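PDB 4FLN: protease Do-like 2, chloroplastic from Arabidopsis thaliana, which performs, as a serine protease, the primary cleavage of photodamaged D1 protein in photosystem II of the plant thylakoid membrane. Local coordinates for residues T58-S63 against V93-Q98; V358-Y363 against R405-R410; S371-A376 against A501-P506; L440-I445 against K463-E468. One frame throughout, in Å; residues are numbered along the deposited sequence.

From the N terminus, the chain first closes a loop in the protease domain: contact 1 brings residues 58-63 against residues 93-98, tying the loop after strand 50-57 to the start of strand 96-102 in the first barrel. It is complete before contact 2 opens. Contacts 2 and 3 cross: 358-363 meets the end of helix 398-406, while 371-376, lying between these two segments, is joined by 501-506, close to the end of the modelled chain. Contact 4, a strand pair in the C-terminal PDZ domain, is nested inside the long loop closed by contact 3. The last two also touch, V375 CG1 lying 3.5 Å from L465 CD1, and both reach the same antiparallel sheet.

Contact 1: T58-S63 against V93-Q98; sequences TAPDYS and VEHDTQ
H95 lays one face of its imidazole against the backbone of A59, whose CA sits 4.2 Å from the ring centroid and 14° off the ring normal, a CH-pi contact. P60 crosses the ring at about a right angle, its CD 3.6 Å from H95 NE2, and Y62 OH lies obliquely beyond. At the T97 end of the contact, T58 OG1 is hydrogen-bonded to T97 OG1 at 2.7 Å, and T58 N gives a weak bond of 3.4 Å to H95 O. The ring points to A59 because CG stands anti to the carbonyl carbon (chi1 -66°) on a residue of left-handed backbone conformation. Without the imidazole, as with an alanine here, A59 and P60 would probably lose their flat partner and a gap would open before Y62. Further out, Y62 rests on helix 385-391 and Y493 of a second subunit packs on both threonines. The contact thus joins the loop after strand 50-57 to the start of strand 96-102 in the trypsin-like barrel, the side chain of H95 about 9 Å from that of H91, the probable charge-relay histidine. No salt bridge crosses it: a hydroxyl pair, a weak backbone bond and ring packing make fit matter over charge.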
loop_
_atom_site.group_PDB
_atom_site.type_symbol
_atom_site.label_atom_id
_atom_site.label_comp_id
_atom_site.label_asym_id
_atom_site.label_seq_id
_atom_site.Cartn_x
_atom_site.Cartn_y
_atom_site.Cartn_z
ATOM N N THR B 58 -7.081 -17.758 27.343
ATOM C CA THR B 58 -7.835 -18.576 26.405
ATOM C C THR B 58 -9.200 -17.967 26.163
ATOM O O THR B 58 -10.092 -18.085 26.993
ATOM C CB THR B 58 -8.052 -19.997 26.934
ATOM O OG1 THR B 58 -6.823 -20.509 27.466
ATOM C CG2 THR B 58 -8.556 -20.899 25.815
ATOM N N ALA B 59 -9.374 -17.353 25.001
ATOM C CA ALA B 59 -10.658 -16.793 24.629
ATOM C C ALA B 59 -11.452 -17.830 23.853
ATOM O O ALA B 59 -10.870 -18.746 23.281
ATOM C CB ALA B 59 -10.462 -15.545 23.797
ATOM N N PRO B 60 -12.787 -17.701 23.843
ATOM C CA PRO B 60 -13.628 -18.550 22.997
ATOM C C PRO B 60 -13.635 -18.018 21.575
ATOM O O PRO B 60 -13.473 -16.818 21.381
ATOM C CB PRO B 60 -15.010 -18.369 23.614
ATOM C CG PRO B 60 -14.994 -16.968 24.094
ATOM C CD PRO B 60 -13.583 -16.694 24.566
ATOM N N ASP B 61 -13.828 -18.888 20.597
ATOM C CA ASP B 61 -14.016 -18.451 19.225
ATOM C C ASP B 61 -15.514 -18.221 19.054
ATOM O O ASP B 61 -16.308 -19.091 19.387
ATOM C CB ASP B 61 -13.514 -19.542 18.275
ATOM C CG ASP B 61 -13.724 -19.203 16.805
ATOM O OD1 ASP B 61 -12.746 -18.805 16.140
ATOM O OD2 ASP B 61 -14.860 -19.358 16.302
ATOM N N TYR B 62 -15.919 -17.050 18.575
ATOM C CA TYR B 62 -17.350 -16.782 18.380
ATOM C C TYR B 62 -17.901 -17.347 17.071
ATOM O O TYR B 62 -19.052 -17.798 17.001
ATOM C CB TYR B 62 -17.648 -15.288 18.516
ATOM C CG TYR B 62 -17.201 -14.761 19.852
ATOM C CD1 TYR B 62 -18.083 -14.668 20.917
ATOM C CD2 TYR B 62 -15.879 -14.398 20.061
ATOM C CE1 TYR B 62 -17.667 -14.206 22.148
ATOM C CE2 TYR B 62 -15.454 -13.935 21.285
ATOM C CZ TYR B 62 -16.350 -13.843 22.325
ATOM O OH TYR B 62 -15.918 -13.376 23.538
ATOM N N SER B 63 -17.062 -17.312 16.041
ATOM C CA SER B 63 -17.409 -17.844 14.736
ATOM C C SER B 63 -17.778 -19.311 14.865
ATOM O O SER B 63 -18.784 -19.758 14.318
ATOM C CB SER B 63 -16.238 -17.665 13.776
ATOM O OG SER B 63 -15.869 -16.298 13.683
ATOM N N VAL B 93 -6.088 -9.398 32.904
ATOM C CA VAL B 93 -6.494 -10.719 33.371
ATOM C C VAL B 93 -7.672 -11.296 32.596
ATOM O O VAL B 93 -8.218 -12.331 32.964
ATOM C CB VAL B 93 -6.862 -10.700 34.854
ATOM C CG1 VAL B 93 -5.633 -10.422 35.700
ATOM C CG2 VAL B 93 -7.955 -9.673 35.110
ATOM N N GLU B 94 -8.093 -10.603 31.549
ATOM C CA GLU B 94 -9.230 -11.044 30.754
ATOM C C GLU B 94 -9.104 -12.509 30.305
ATOM O O GLU B 94 -8.032 -12.947 29.891
ATOM C CB GLU B 94 -9.395 -10.119 29.551
ATOM C CG GLU B 94 -9.928 -10.792 28.313
ATOM C CD GLU B 94 -10.214 -9.798 27.201
ATOM O OE1 GLU B 94 -9.989 -10.140 26.014
ATOM O OE2 GLU B 94 -10.671 -8.676 27.519
ATOM N N HIS B 95 -10.209 -13.251 30.402
ATOM C CA HIS B 95 -10.259 -14.684 30.075
ATOM C C HIS B 95 -9.119 -15.467 30.719
ATOM O O HIS B 95 -8.480 -16.294 30.068
ATOM C CB HIS B 95 -10.231 -14.921 28.560
ATOM C CG HIS B 95 -11.444 -14.430 27.837
ATOM N ND1 HIS B 95 -11.416 -13.343 26.989
ATOM C CD2 HIS B 95 -12.722 -14.882 27.824
ATOM C CE1 HIS B 95 -12.622 -13.145 26.486
ATOM N NE2 HIS B 95 -13.433 -14.066 26.976
ATOM N N ASP B 96 -8.882 -15.230 32.002
ATOM C CA ASP B 96 -7.692 -15.771 32.639
ATOM C C ASP B 96 -7.736 -17.289 32.791
ATOM O O ASP B 96 -8.630 -17.842 33.431
ATOM C CB ASP B 96 -7.466 -15.099 34.004
ATOM C CG ASP B 96 -8.540 -15.446 35.023
ATOM O OD1 ASP B 96 -9.700 -15.019 34.835
ATOM O OD2 ASP B 96 -8.218 -16.135 36.019
ATOM N N THR B 97 -6.759 -17.958 32.190
ATOM C CA THR B 97 -6.532 -19.373 32.444
ATOM C C THR B 97 -5.758 -19.505 33.745
ATOM O O THR B 97 -6.087 -20.316 34.611
ATOM C CB THR B 97 -5.730 -20.016 31.317
ATOM O OG1 THR B 97 -6.522 -20.031 30.122
ATOM C CG2 THR B 97 -5.348 -21.431 31.689
ATOM N N GLN B 98 -4.716 -18.692 33.863
ATOM C CA GLN B 98 -3.971 -18.558 35.104
ATOM C C GLN B 98 -3.338 -17.166 35.161
ATOM O O GLN B 98 -3.077 -16.533 34.129
ATOM C CB GLN B 98 -2.907 -19.650 35.233
ATOM C CG GLN B 98 -1.840 -19.603 34.159
ATOM C CD GLN B 98 -0.791 -20.681 34.329
ATOM O OE1 GLN B 98 0.352 -20.513 33.910
ATOM N NE2 GLN B 98 -1.175 -21.799 34.942
#

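Contact 2: V358-Y363 against R405-R410; sequences VHLVPY and RYSVAR
V358 and L360 both send their branches to the 405-410 chain by the same first torsion: CG1 of V358 (chi1 173°) and CG of L360 (chi1 171°) stand opposite the backbone N. The contact lies in the C-terminal PDZ domain region, where the loop following strand 346-353 runs past the end of helix 398-406. V358 CG1 reaches A409 CB at 3.7 Å. L360 is the central residue, its CB 4.4 Å from A409 CB and 3.9 Å from A409 N. Farther along the same side chain, L360 CD2 lies against both CB and OG of S407, just beyond the helix, with S407 OG its nearest atom. No hydrogen bond crosses between the segments; the contacts round A409 are apolar. The same S407 OG also makes a weak hydrogen bond to the backbone of a bound peptide, which packs on V408, Y406 and Y363 as well. The leucine thus backs the residue whose hydroxyl meets that peptide. At the other end of the contact the bent R405 side chain returns from the helix to Y363. R405 NH2 forms a salt bridge with E385, at the start of helix 385-391, while R405 NH1 stands 4.0 Å from Y363 OH, the guanidinium and phenol planes 78° apart.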
loop_
_atom_site.group_PDB
_atom_site.type_symbol
_atom_site.label_atom_id
_atom_site.label_comp_id
_atom_site.label_asym_id
_atom_site.label_seq_id
_atom_site.Cartn_x
_atom_site.Cartn_y
_atom_site.Cartn_z
ATOM N N VAL B 358 -28.503 -1.576 28.892
ATOM C CA VAL B 358 -28.843 -2.902 28.380
ATOM C C VAL B 358 -28.497 -2.979 26.885
ATOM O O VAL B 358 -29.132 -2.324 26.056
ATOM C CB VAL B 358 -30.345 -3.199 28.573
ATOM C CG1 VAL B 358 -30.743 -4.503 27.894
ATOM C CG2 VAL B 358 -30.692 -3.230 30.050
ATOM N N HIS B 359 -27.494 -3.779 26.542
ATOM C CA HIS B 359 -27.009 -3.843 25.168
ATOM C C HIS B 359 -27.606 -5.011 24.386
ATOM O O HIS B 359 -27.285 -6.167 24.646
ATOM C CB HIS B 359 -25.492 -3.978 25.166
ATOM C CG HIS B 359 -24.771 -2.727 25.544
ATOM N ND1 HIS B 359 -24.537 -1.705 24.647
ATOM C CD2 HIS B 359 -24.211 -2.340 26.715
ATOM C CE1 HIS B 359 -23.875 -0.736 25.253
ATOM N NE2 HIS B 359 -23.665 -1.095 26.508
ATOM N N LEU B 360 -28.446 -4.710 23.405
ATOM C CA LEU B 360 -29.097 -5.750 22.612
ATOM C C LEU B 360 -28.056 -6.648 21.959
ATOM O O LEU B 360 -28.165 -7.872 21.982
ATOM C CB LEU B 360 -29.989 -5.114 21.553
ATOM C CG LEU B 360 -30.561 -6.077 20.520
ATOM C CD1 LEU B 360 -31.366 -7.157 21.216
ATOM C CD2 LEU B 360 -31.407 -5.325 19.487
ATOM N N VAL B 361 -27.042 -6.021 21.375
ATOM C CA VAL B 361 -25.885 -6.729 20.873
ATOM C C VAL B 361 -24.748 -6.386 21.824
ATOM O O VAL B 361 -24.177 -5.299 21.755
ATOM C CB VAL B 361 -25.534 -6.233 19.454
ATOM C CG1 VAL B 361 -24.229 -6.840 18.971
ATOM C CG2 VAL B 361 -26.675 -6.522 18.487
ATOM N N PRO B 362 -24.398 -7.326 22.708
ATOM C CA PRO B 362 -23.458 -7.048 23.797
ATOM C C PRO B 362 -22.013 -6.954 23.334
ATOM O O PRO B 362 -21.640 -7.594 22.356
ATOM C CB PRO B 362 -23.637 -8.259 24.720
ATOM C CG PRO B 362 -24.065 -9.339 23.830
ATOM C CD PRO B 362 -24.949 -8.687 22.797
ATOM N N TYR B 363 -21.224 -6.130 24.009
ATOM C CA TYR B 363 -19.779 -6.110 23.808
ATOM C C TYR B 363 -19.057 -7.180 24.626
ATOM O O TYR B 363 -18.049 -7.725 24.189
ATOM C CB TYR B 363 -19.210 -4.724 24.124
ATOM C CG TYR B 363 -19.643 -3.655 23.144
ATOM C CD1 TYR B 363 -18.828 -3.293 22.079
ATOM C CD2 TYR B 363 -20.875 -3.018 23.273
ATOM C CE1 TYR B 363 -19.222 -2.319 21.171
ATOM C CE2 TYR B 363 -21.280 -2.043 22.369
ATOM C CZ TYR B 363 -20.447 -1.699 21.319
ATOM O OH TYR B 363 -20.832 -0.734 20.414
ATOM N N ARG B 405 -25.893 -1.633 15.188
ATOM C CA ARG B 405 -25.529 -0.256 15.521
ATOM C C ARG B 405 -26.696 0.606 16.029
ATOM O O ARG B 405 -26.528 1.410 16.946
ATOM C CB ARG B 405 -24.835 0.422 14.334
ATOM C CG ARG B 405 -23.652 -0.365 13.772
ATOM C CD ARG B 405 -22.477 -0.391 14.740
ATOM N NE ARG B 405 -21.771 -1.671 14.713
ATOM C CZ ARG B 405 -20.798 -2.008 15.557
ATOM N NH1 ARG B 405 -20.402 -1.158 16.501
ATOM N NH2 ARG B 405 -20.220 -3.197 15.458
ATOM N N TYR B 406 -27.854 0.458 15.382
ATOM C CA TYR B 406 -29.001 1.359 15.568
ATOM C C TYR B 406 -30.153 0.882 16.468
ATOM O O TYR B 406 -31.133 1.602 16.658
ATOM C CB TYR B 406 -29.557 1.781 14.198
ATOM C CG TYR B 406 -28.613 2.657 13.401
ATOM C CD1 TYR B 406 -29.091 3.698 12.616
ATOM C CD2 TYR B 406 -27.242 2.451 13.448
ATOM C CE1 TYR B 406 -28.226 4.499 11.897
ATOM C CE2 TYR B 406 -26.372 3.243 12.738
ATOM C CZ TYR B 406 -26.865 4.266 11.962
ATOM O OH TYR B 406 -25.983 5.054 11.252
ATOM N N SER B 407 -30.060 -0.326 17.002
ATOM C CA SER B 407 -31.214 -0.909 17.682
ATOM C C SER B 407 -31.066 -1.052 19.199
ATOM O O SER B 407 -29.980 -1.307 19.713
ATOM C CB SER B 407 -31.577 -2.254 17.059
ATOM O OG SER B 407 -32.564 -2.897 17.837
ATOM N N VAL B 408 -32.181 -0.895 19.906
ATOM C CA VAL B 408 -32.181 -0.988 21.361
ATOM C C VAL B 408 -33.009 -2.181 21.817
ATOM O O VAL B 408 -33.886 -2.637 21.099
ATOM C CB VAL B 408 -32.752 0.289 22.021
ATOM C CG1 VAL B 408 -32.029 1.513 21.510
ATOM C CG2 VAL B 408 -34.241 0.402 21.762
ATOM N N ALA B 409 -32.717 -2.686 23.007
ATOM C CA ALA B 409 -33.504 -3.764 23.590
ATOM C C ALA B 409 -34.939 -3.310 23.883
ATOM O O ALA B 409 -35.145 -2.289 24.532
ATOM C CB ALA B 409 -32.836 -4.267 24.866
ATOM N N ARG B 410 -35.923 -4.069 23.398
ATOM C CA ARG B 410 -37.336 -3.789 23.674
ATOM C C ARG B 410 -37.786 -4.337 25.030
ATOM O O ARG B 410 -38.797 -3.900 25.584
ATOM C CB ARG B 410 -38.239 -4.352 22.570
ATOM C CG ARG B 410 -38.089 -3.683 21.212
ATOM C CD ARG B 410 -38.957 -4.369 20.169
ATOM N NE ARG B 410 -38.725 -5.811 20.143
ATOM C CZ ARG B 410 -38.605 -6.541 19.036
ATOM N NH1 ARG B 410 -38.695 -5.970 17.839
ATOM N NH2 ARG B 410 -38.391 -7.848 19.130
#

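Contact 3: S371-A376 against A501-P506; sequences SYIIVA and ADLLEP
S371 and D502 share the polar bond of this contact, S371 OG lying 2.8 Å from D502 OD1. The hydroxyl meets that oxygen from above the carboxylate, 37° out of its plane. D502 carries its carboxylate between its own backbone N and carbonyl carbon (chi1 46°), which brings OD1 to the serine while OD2 is hydrogen-bonded to S500 OG. The same S500 hydroxyl is also bonded to Y372 N, so D502 and S500, two residues earlier, together hold the start of the 371-376 chain. A leucine in place of D502 is likely to leave both S371 OG and S500 OG without their carboxylate mate. Segment 371-376 contains strand 373-375, which pairs with strand 378-382 at one end of the antiparallel sheet of the C-terminal PDZ domain, and residues 501-503 form a short 3-10 turn after the last helix, 479-493. The apolar part belongs to L503. L503 CD1 does the touching, 4.0 Å from I373 CB, and also borders S371 CB and the carbonyl of Y372. Helix 450-459 completes the surroundings, with I450 on S371 and I373, A454 on I373, and H451 against L503.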
loop_
_atom_site.group_PDB
_atom_site.type_symbol
_atom_site.label_atom_id
_atom_site.label_comp_id
_atom_site.label_asym_id
_atom_site.label_seq_id
_atom_site.Cartn_x
_atom_site.Cartn_y
_atom_site.Cartn_z
ATOM N N SER B 371 -23.413 -18.745 23.749
ATOM C CA SER B 371 -24.411 -19.783 23.587
ATOM C C SER B 371 -24.505 -20.216 22.136
ATOM O O SER B 371 -24.263 -19.426 21.218
ATOM C CB SER B 371 -25.767 -19.262 24.039
ATOM O OG SER B 371 -25.640 -18.585 25.272
ATOM N N TYR B 372 -24.831 -21.486 21.932
ATOM C CA TYR B 372 -25.119 -21.977 20.597
ATOM C C TYR B 372 -26.036 -23.188 20.624
ATOM O O TYR B 372 -26.032 -23.958 21.580
ATOM C CB TYR B 372 -23.831 -22.256 19.816
ATOM C CG TYR B 372 -23.125 -23.546 20.151
ATOM C CD1 TYR B 372 -23.325 -24.686 19.379
ATOM C CD2 TYR B 372 -22.235 -23.620 21.216
ATOM C CE1 TYR B 372 -22.673 -25.868 19.669
ATOM C CE2 TYR B 372 -21.576 -24.800 21.512
ATOM C CZ TYR B 372 -21.797 -25.921 20.735
ATOM O OH TYR B 372 -21.149 -27.099 21.025
ATOM N N ILE B 373 -26.840 -23.330 19.577
ATOM C CA ILE B 373 -27.674 -24.509 19.394
ATOM C C ILE B 373 -27.695 -24.883 17.910
ATOM O O ILE B 373 -27.725 -24.006 17.043
ATOM C CB ILE B 373 -29.100 -24.297 19.970
ATOM C CG1 ILE B 373 -29.950 -25.552 19.793
ATOM C CG2 ILE B 373 -29.772 -23.093 19.338
ATOM C CD1 ILE B 373 -31.288 -25.482 20.508
ATOM N N ILE B 374 -27.642 -26.180 17.623
ATOM C CA ILE B 374 -27.598 -26.666 16.248
ATOM C C ILE B 374 -28.770 -27.592 15.943
ATOM O O ILE B 374 -28.977 -28.593 16.623
ATOM C CB ILE B 374 -26.285 -27.419 15.969
ATOM C CG1 ILE B 374 -25.089 -26.603 16.454
ATOM C CG2 ILE B 374 -26.132 -27.716 14.485
ATOM C CD1 ILE B 374 -23.751 -27.242 16.150
ATOM N N VAL B 375 -29.549 -27.242 14.929
ATOM C CA VAL B 375 -30.671 -28.071 14.504
ATOM C C VAL B 375 -30.534 -28.410 13.030
ATOM O O VAL B 375 -30.443 -27.518 12.191
ATOM C CB VAL B 375 -32.024 -27.359 14.691
ATOM C CG1 VAL B 375 -33.131 -28.387 14.810
ATOM C CG2 VAL B 375 -31.996 -26.464 15.912
ATOM N N ALA B 376 -30.520 -29.696 12.714
ATOM C CA ALA B 376 -30.417 -30.126 11.329
ATOM C C ALA B 376 -29.187 -29.497 10.661
ATOM O O ALA B 376 -29.182 -29.204 9.457
ATOM C CB ALA B 376 -31.693 -29.773 10.574
ATOM N N ALA B 501 -23.752 -25.607 27.223
ATOM C CA ALA B 501 -24.388 -26.060 28.459
ATOM C C ALA B 501 -25.582 -25.220 28.954
ATOM O O ALA B 501 -26.596 -25.769 29.397
ATOM C CB ALA B 501 -23.343 -26.179 29.545
ATOM N N ASP B 502 -25.465 -23.898 28.868
ATOM C CA ASP B 502 -26.481 -22.983 29.389
ATOM C C ASP B 502 -27.878 -23.178 28.800
ATOM O O ASP B 502 -28.862 -22.698 29.362
ATOM C CB ASP B 502 -26.038 -21.539 29.175
ATOM C CG ASP B 502 -25.496 -21.300 27.777
ATOM O OD1 ASP B 502 -26.234 -20.747 26.934
ATOM O OD2 ASP B 502 -24.329 -21.667 27.523
ATOM N N LEU B 503 -27.960 -23.854 27.657
ATOM C CA LEU B 503 -29.240 -24.071 26.988
ATOM C C LEU B 503 -29.859 -25.443 27.319
ATOM O O LEU B 503 -30.926 -25.802 26.802
ATOM C CB LEU B 503 -29.108 -23.871 25.473
ATOM C CG LEU B 503 -28.486 -22.557 24.975
ATOM C CD1 LEU B 503 -28.350 -22.535 23.443
ATOM C CD2 LEU B 503 -29.263 -21.337 25.464
ATOM N N LEU B 504 -29.183 -26.211 28.172
ATOM C CA LEU B 504 -29.782 -27.429 28.714
ATOM C C LEU B 504 -30.705 -27.037 29.863
ATOM O O LEU B 504 -31.708 -27.699 30.121
ATOM C CB LEU B 504 -28.712 -28.437 29.164
ATOM C CG LEU B 504 -27.782 -28.989 28.064
ATOM C CD1 LEU B 504 -26.537 -29.679 28.627
ATOM C CD2 LEU B 504 -28.525 -29.916 27.104
ATOM N N GLU B 505 -30.366 -25.928 30.520
ATOM C CA GLU B 505 -31.138 -25.392 31.642
ATOM C C GLU B 505 -32.596 -25.140 31.251
ATOM O O GLU B 505 -32.904 -24.998 30.069
ATOM C CB GLU B 505 -30.483 -24.105 32.172
ATOM N N PRO B 506 -33.502 -25.112 32.244
ATOM C CA PRO B 506 -34.935 -24.897 31.992
ATOM C C PRO B 506 -35.257 -23.439 31.649
ATOM O O PRO B 506 -34.560 -22.538 32.114
ATOM C CB PRO B 506 -35.576 -25.282 33.325
ATOM C CG PRO B 506 -34.531 -24.953 34.334
ATOM C CD PRO B 506 -33.221 -25.291 33.681
#

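Contact 4: L440-I445 against K463-E468; sequences LKFNGI and KYLVFE
V466 O accepts a hydrogen bond from N443 N at 2.9 Å, in its carbonyl plane, a CA-H...O contact from F442 CA at 3.3 Å, and a weak bond from a water. That water also donates to E468 OE1 at 2.7 Å. N443 answers with its own side chain: OD1 receives V466 N at 2.6 Å, nearly along the C=O axis, and ND2 makes a weak bond to Y464 O. The asparagine amide thus continues the ladder where the chain has left the strand. Its CG, opposite the carbonyl carbon (chi1 -69°), sets the amide alongside the partner strand. Strands 440-442 and 464-468 run antiparallel (172°) in the sheet of the C-terminal PDZ domain, with F442 and F467 a non-hydrogen-bonded pair. N443 and G444 are the two central residues of a type I' turn, and G444 has backbone angles at which a CB would strike the preceding carbonyl. At the other end L440 and K441 both face E468 in a classic beta bulge: L440 N bonds to E468 O at 2.9 Å, K441 N does so weakly, while E468 N returns a bond to K441 O. F442, covered by L453, L456 and I457 of helix 450-459, points its edge toward the face of F467 in an offset edge-to-face pair, planes at 65°, and L465 CD2 meets F442 CZ at 3.6 Å.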
loop_
_atom_site.group_PDB
_atom_site.type_symbol
_atom_site.label_atom_id
_atom_site.label_comp_id
_atom_site.label_asym_id
_atom_site.label_seq_id
_atom_site.Cartn_x
_atom_site.Cartn_y
_atom_site.Cartn_z
ATOM N N LEU B 440 -36.340 -14.758 12.940
ATOM C CA LEU B 440 -37.440 -14.021 13.554
ATOM C C LEU B 440 -38.448 -14.953 14.213
ATOM O O LEU B 440 -38.687 -14.873 15.408
ATOM C CB LEU B 440 -38.125 -13.132 12.520
ATOM C CG LEU B 440 -37.132 -12.182 11.849
ATOM C CD1 LEU B 440 -37.823 -11.288 10.837
ATOM C CD2 LEU B 440 -36.381 -11.353 12.899
ATOM N N LYS B 441 -39.056 -15.820 13.420
ATOM C CA LYS B 441 -40.053 -16.737 13.944
ATOM C C LYS B 441 -39.625 -18.191 13.835
ATOM O O LYS B 441 -38.819 -18.566 12.981
ATOM C CB LYS B 441 -41.396 -16.539 13.234
ATOM C CG LYS B 441 -41.845 -15.093 13.186
ATOM C CD LYS B 441 -43.294 -14.955 12.757
ATOM C CE LYS B 441 -43.615 -13.501 12.432
ATOM N NZ LYS B 441 -45.072 -13.196 12.510
ATOM N N PHE B 442 -40.170 -18.996 14.736
ATOM C CA PHE B 442 -40.095 -20.443 14.652
ATOM C C PHE B 442 -41.512 -20.983 14.766
ATOM O O PHE B 442 -42.203 -20.730 15.759
ATOM C CB PHE B 442 -39.225 -21.017 15.769
ATOM C CG PHE B 442 -39.333 -22.507 15.908
ATOM C CD1 PHE B 442 -38.440 -23.344 15.262
ATOM C CD2 PHE B 442 -40.338 -23.074 16.679
ATOM C CE1 PHE B 442 -38.542 -24.718 15.387
ATOM C CE2 PHE B 442 -40.446 -24.450 16.807
ATOM C CZ PHE B 442 -39.546 -25.272 16.163
ATOM N N ASN B 443 -41.942 -21.713 13.743
ATOM C CA ASN B 443 -43.293 -22.264 13.705
ATOM C C ASN B 443 -44.349 -21.227 14.088
ATOM O O ASN B 443 -45.295 -21.525 14.819
ATOM C CB ASN B 443 -43.395 -23.513 14.582
ATOM C CG ASN B 443 -42.621 -24.688 14.008
ATOM O OD1 ASN B 443 -41.863 -24.539 13.044
ATOM N ND2 ASN B 443 -42.809 -25.863 14.595
ATOM N N GLY B 444 -44.165 -20.006 13.592
ATOM C CA GLY B 444 -45.115 -18.930 13.801
ATOM C C GLY B 444 -44.787 -18.029 14.979
ATOM O O GLY B 444 -45.305 -16.917 15.079
ATOM N N ILE B 445 -43.915 -18.500 15.865
ATOM C CA ILE B 445 -43.638 -17.793 17.110
ATOM C C ILE B 445 -42.405 -16.891 17.076
ATOM O O ILE B 445 -41.301 -17.348 16.785
ATOM C CB ILE B 445 -43.446 -18.781 18.250
ATOM C CG1 ILE B 445 -44.561 -19.820 18.236
ATOM C CG2 ILE B 445 -43.386 -18.044 19.571
ATOM C CD1 ILE B 445 -44.553 -20.712 19.445
ATOM N N LYS B 463 -44.703 -31.479 12.568
ATOM C CA LYS B 463 -44.224 -32.187 11.393
ATOM C C LYS B 463 -42.941 -31.532 10.918
ATOM O O LYS B 463 -41.923 -32.195 10.723
ATOM C CB LYS B 463 -45.289 -32.152 10.295
ATOM C CG LYS B 463 -44.850 -32.712 8.945
ATOM C CD LYS B 463 -44.350 -34.142 9.046
ATOM C CE LYS B 463 -44.131 -34.743 7.664
ATOM N NZ LYS B 463 -43.541 -36.109 7.731
ATOM N N TYR B 464 -42.994 -30.215 10.765
ATOM C CA TYR B 464 -41.860 -29.469 10.252
ATOM C C TYR B 464 -41.270 -28.489 11.265
ATOM O O TYR B 464 -41.948 -28.008 12.177
ATOM C CB TYR B 464 -42.262 -28.713 8.989
ATOM C CG TYR B 464 -42.817 -29.589 7.887
ATOM C CD1 TYR B 464 -44.169 -29.562 7.565
ATOM C CD2 TYR B 464 -41.986 -30.432 7.164
ATOM C CE1 TYR B 464 -44.678 -30.354 6.561
ATOM C CE2 TYR B 464 -42.484 -31.229 6.157
ATOM C CZ TYR B 464 -43.832 -31.189 5.858
ATOM O OH TYR B 464 -44.327 -31.989 4.850
ATOM N N LEU B 465 -39.987 -28.206 11.097
ATOM C CA LEU B 465 -39.359 -27.095 11.782
ATOM C C LEU B 465 -39.347 -25.923 10.809
ATOM O O LEU B 465 -38.633 -25.950 9.805
ATOM C CB LEU B 465 -37.931 -27.472 12.189
ATOM C CG LEU B 465 -37.791 -28.631 13.188
ATOM C CD1 LEU B 465 -36.330 -28.982 13.420
ATOM C CD2 LEU B 465 -38.468 -28.302 14.510
ATOM N N VAL B 466 -40.144 -24.898 11.092
ATOM C CA VAL B 466 -40.230 -23.750 10.190
ATOM C C VAL B 466 -39.500 -22.513 10.728
ATOM O O VAL B 466 -39.883 -21.950 11.747
ATOM C CB VAL B 466 -41.699 -23.384 9.862
ATOM C CG1 VAL B 466 -41.747 -22.245 8.875
ATOM C CG2 VAL B 466 -42.433 -24.582 9.305
ATOM N N PHE B 467 -38.451 -22.096 10.029
ATOM C CA PHE B 467 -37.675 -20.930 10.423
ATOM C C PHE B 467 -37.911 -19.782 9.458
ATOM O O PHE B 467 -37.554 -19.882 8.291
ATOM C CB PHE B 467 -36.188 -21.270 10.422
ATOM C CG PHE B 467 -35.798 -22.321 11.429
ATOM C CD1 PHE B 467 -35.647 -23.648 11.045
ATOM C CD2 PHE B 467 -35.568 -21.980 12.759
ATOM C CE1 PHE B 467 -35.281 -24.616 11.963
ATOM C CE2 PHE B 467 -35.208 -22.943 13.678
ATOM C CZ PHE B 467 -35.067 -24.268 13.278
ATOM N N GLU B 468 -38.511 -18.695 9.933
ATOM C CA GLU B 468 -38.628 -17.490 9.117
ATOM C C GLU B 468 -37.507 -16.511 9.429
ATOM O O GLU B 468 -37.341 -16.096 10.570
ATOM C CB GLU B 468 -39.980 -16.812 9.320
ATOM C CG GLU B 468 -41.143 -17.577 8.720
ATOM C CD GLU B 468 -42.492 -17.042 9.176
ATOM O OE1 GLU B 468 -43.418 -17.864 9.392
ATOM O OE2 GLU B 468 -42.618 -15.801 9.321
HETATM O O HOH W 1 -41.979 -19.430 11.051
#